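Local coordinates for cell division control protein 45 cdc45 putative (PDB 6CC2), which probably serves eukaryotic DNA replication as Cdc45, a subunit of the CMG replicative helicase together with MCM2-7 and GINS, at residues V58-F68 with C85-L95. Numbering follows the deposited sequence.
Sequences VNNYETLSRVF and CAGSIDVSELL
Ile89 and Leu95 each lay a methyl over an aromatic ring, of Tyr61 and Phe68 respectively, where helix 61-71 meets the turn and short helix that follow strand 77-83. On the Tyr61 ring, Ile89 sets CD1 over one face, 3.5 Å from the centroid and displaced toward the CE1-CD1 rim, while its CG2 comes beside CE2. Further along the helix, Leu95 CD1 stands 3.9 Å from the centroid of the Phe68 ring, only 5° off the normal. Leu95 CB approaches CD2 and CE2 of Phe68.

The rest of the apolar packing centres on Leu64 and Leu95. Leu95 CD2 presses against Ser65 CA at 3.7 Å and against Leu64 CD2, which Leu94 CD2 also approaches; the other Leu64 methyl, CD1, reaches Cys85 SG at 3.9 Å.

Polar links are few. Ala86 N donates to Tyr61 OH at 2.9 Å, the N-H pointing in at 158° and the nitrogen lying near the ring plane, at its edge. Ser65 OG meets a water at 2.6 Å; this water donates to Leu94 O.

Helix 61-71 is the crossover between parallel strands 53-57 and 77-83, with strand 24-29 between them; Tyr28 and Phe82 of that sheet touch Leu64. Phe517, from the mixed-sheet part, meets Tyr61 edge-to-face. The hydroxyl bond and the methyl on its face should restrict how the tyrosine ring shifts or turns, whereas the helices join through apolar packing, including Leu95 on Phe68, and one bridging water.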
# COMPACT_ATOMS: atom_id res chain seq x y z
N VAL A 58 4.35 -3.30 -13.41
CA VAL A 58 5.03 -2.06 -13.78
C VAL A 58 5.30 -1.24 -12.53
O VAL A 58 4.42 -1.10 -11.68
CB VAL A 58 4.22 -1.23 -14.80
CG1 VAL A 58 4.18 -1.95 -16.14
CG2 VAL A 58 2.81 -0.92 -14.27
N ASN A 59 6.51 -0.68 -12.47
CA ASN A 59 6.95 0.13 -11.34
C ASN A 59 6.94 1.63 -11.62
O ASN A 59 7.07 2.41 -10.68
CB ASN A 59 8.38 -0.31 -10.93
CG ASN A 59 9.38 -0.27 -12.09
OD1 ASN A 59 9.07 -0.62 -13.24
ND2 ASN A 59 10.61 0.13 -11.79
N ASN A 60 6.80 2.04 -12.89
CA ASN A 60 6.76 3.45 -13.27
C ASN A 60 6.22 3.52 -14.69
O ASN A 60 6.02 2.50 -15.36
CB ASN A 60 8.13 4.10 -13.13
CG ASN A 60 9.19 3.40 -13.94
OD1 ASN A 60 9.06 3.25 -15.18
ND2 ASN A 60 10.28 2.97 -13.27
N TYR A 61 5.99 4.75 -15.17
CA TYR A 61 5.39 4.91 -16.48
C TYR A 61 6.38 4.67 -17.62
O TYR A 61 5.96 4.37 -18.75
CB TYR A 61 4.74 6.28 -16.63
CG TYR A 61 3.47 6.40 -15.85
CD1 TYR A 61 2.38 5.59 -16.14
CD2 TYR A 61 3.33 7.33 -14.84
CE1 TYR A 61 1.21 5.68 -15.43
CE2 TYR A 61 2.15 7.44 -14.12
CZ TYR A 61 1.08 6.61 -14.43
OH TYR A 61 -0.08 6.68 -13.71
N GLU A 62 7.68 4.80 -17.35
CA GLU A 62 8.67 4.47 -18.37
C GLU A 62 8.60 3.00 -18.72
O GLU A 62 8.66 2.62 -19.90
CB GLU A 62 10.07 4.84 -17.88
CG GLU A 62 10.23 6.28 -17.45
CD GLU A 62 11.67 6.61 -17.06
OE1 GLU A 62 12.59 5.97 -17.61
OE2 GLU A 62 11.86 7.50 -16.20
N THR A 63 8.52 2.13 -17.70
CA THR A 63 8.40 0.70 -17.94
C THR A 63 7.10 0.37 -18.66
O THR A 63 7.10 -0.38 -19.66
CB THR A 63 8.47 -0.05 -16.61
OG1 THR A 63 9.77 0.14 -16.04
CG2 THR A 63 8.23 -1.55 -16.81
N LEU A 64 6.00 0.93 -18.18
CA LEU A 64 4.71 0.74 -18.84
C LEU A 64 4.82 1.08 -20.32
O LEU A 64 4.42 0.29 -21.18
CB LEU A 64 3.64 1.60 -18.14
CG LEU A 64 2.21 1.37 -18.65
CD1 LEU A 64 1.18 1.67 -17.57
CD2 LEU A 64 1.91 2.22 -19.87
N SER A 65 5.39 2.24 -20.64
CA SER A 65 5.48 2.68 -22.03
C SER A 65 6.36 1.74 -22.84
O SER A 65 6.04 1.42 -23.99
CB SER A 65 6.02 4.11 -22.08
OG SER A 65 6.07 4.56 -23.42
N ARG A 66 7.48 1.28 -22.26
CA ARG A 66 8.40 0.42 -23.00
C ARG A 66 7.78 -0.93 -23.31
O ARG A 66 7.92 -1.44 -24.43
CB ARG A 66 9.69 0.26 -22.21
CG ARG A 66 10.62 1.48 -22.33
CD ARG A 66 11.98 1.22 -21.68
NE ARG A 66 12.94 2.29 -21.98
CZ ARG A 66 13.33 3.24 -21.13
NH1 ARG A 66 12.85 3.28 -19.89
NH2 ARG A 66 14.21 4.15 -21.52
N VAL A 67 7.11 -1.55 -22.32
CA VAL A 67 6.50 -2.85 -22.58
C VAL A 67 5.36 -2.71 -23.58
O VAL A 67 5.21 -3.53 -24.50
CB VAL A 67 6.01 -3.50 -21.27
CG1 VAL A 67 5.20 -4.76 -21.56
CG2 VAL A 67 7.18 -3.80 -20.35
N PHE A 68 4.52 -1.67 -23.40
CA PHE A 68 3.43 -1.43 -24.35
C PHE A 68 3.97 -1.35 -25.77
O PHE A 68 3.48 -2.05 -26.67
CB PHE A 68 2.69 -0.15 -23.97
CG PHE A 68 1.43 0.09 -24.78
CD1 PHE A 68 0.23 -0.49 -24.41
CD2 PHE A 68 1.45 0.91 -25.89
CE1 PHE A 68 -0.92 -0.25 -25.13
CE2 PHE A 68 0.30 1.14 -26.63
CZ PHE A 68 -0.88 0.56 -26.25
N CYS A 85 -3.05 2.68 -12.13
CA CYS A 85 -2.20 3.68 -12.75
C CYS A 85 -2.86 4.10 -14.06
O CYS A 85 -3.83 3.49 -14.51
CB CYS A 85 -0.79 3.15 -13.00
SG CYS A 85 -0.71 1.72 -14.12
N ALA A 86 -2.33 5.18 -14.63
CA ALA A 86 -2.62 5.69 -15.97
C ALA A 86 -3.87 6.56 -16.05
O ALA A 86 -3.99 7.36 -16.98
CB ALA A 86 -2.78 4.55 -16.97
N GLY A 87 -4.80 6.43 -15.10
CA GLY A 87 -6.04 7.19 -15.21
C GLY A 87 -5.85 8.69 -15.14
O GLY A 87 -6.62 9.44 -15.74
N SER A 88 -4.85 9.16 -14.40
CA SER A 88 -4.67 10.59 -14.18
C SER A 88 -3.54 11.20 -15.01
O SER A 88 -3.22 12.38 -14.82
CB SER A 88 -4.45 10.87 -12.69
OG SER A 88 -5.64 10.51 -11.98
N ILE A 89 -2.97 10.46 -15.95
CA ILE A 89 -1.99 11.02 -16.86
C ILE A 89 -2.57 11.04 -18.28
O ILE A 89 -3.56 10.38 -18.57
CB ILE A 89 -0.66 10.26 -16.83
CG1 ILE A 89 -0.85 8.84 -17.33
CG2 ILE A 89 -0.09 10.26 -15.42
CD1 ILE A 89 0.47 8.13 -17.65
N ASP A 90 -1.91 11.79 -19.16
CA ASP A 90 -2.33 11.91 -20.56
C ASP A 90 -1.85 10.66 -21.29
O ASP A 90 -0.75 10.62 -21.83
CB ASP A 90 -1.78 13.19 -21.16
CG ASP A 90 -2.33 13.47 -22.55
OD1 ASP A 90 -2.96 12.57 -23.14
OD2 ASP A 90 -2.14 14.61 -23.04
N VAL A 91 -2.70 9.62 -21.29
CA VAL A 91 -2.32 8.32 -21.82
C VAL A 91 -1.98 8.39 -23.30
O VAL A 91 -1.01 7.77 -23.76
CB VAL A 91 -3.44 7.29 -21.56
CG1 VAL A 91 -3.21 6.03 -22.38
CG2 VAL A 91 -3.53 6.97 -20.10
N SER A 92 -2.80 9.11 -24.08
CA SER A 92 -2.53 9.23 -25.51
C SER A 92 -1.16 9.85 -25.76
O SER A 92 -0.44 9.44 -26.68
CB SER A 92 -3.63 10.06 -26.18
OG SER A 92 -3.38 10.21 -27.56
N GLU A 93 -0.80 10.85 -24.97
CA GLU A 93 0.52 11.48 -25.12
C GLU A 93 1.63 10.50 -24.77
O GLU A 93 2.67 10.47 -25.45
CB GLU A 93 0.60 12.72 -24.24
CG GLU A 93 1.94 13.43 -24.25
CD GLU A 93 1.90 14.74 -23.49
OE1 GLU A 93 2.08 15.80 -24.12
OE2 GLU A 93 1.67 14.71 -22.26
N LEU A 94 1.43 9.69 -23.74
CA LEU A 94 2.46 8.76 -23.30
C LEU A 94 2.71 7.69 -24.35
O LEU A 94 3.86 7.44 -24.74
CB LEU A 94 2.07 8.13 -21.96
CG LEU A 94 3.07 7.11 -21.39
CD1 LEU A 94 4.35 7.83 -20.96
CD2 LEU A 94 2.47 6.34 -20.24
N LEU A 95 1.65 7.07 -24.86
CA LEU A 95 1.78 5.86 -25.66
C LEU A 95 1.56 6.06 -27.15
O LEU A 95 1.98 5.19 -27.92
CB LEU A 95 0.79 4.80 -25.16
CG LEU A 95 0.90 4.47 -23.68
CD1 LEU A 95 -0.21 3.50 -23.27
CD2 LEU A 95 2.26 3.89 -23.34
O HOH W 1 6.36 7.09 -23.76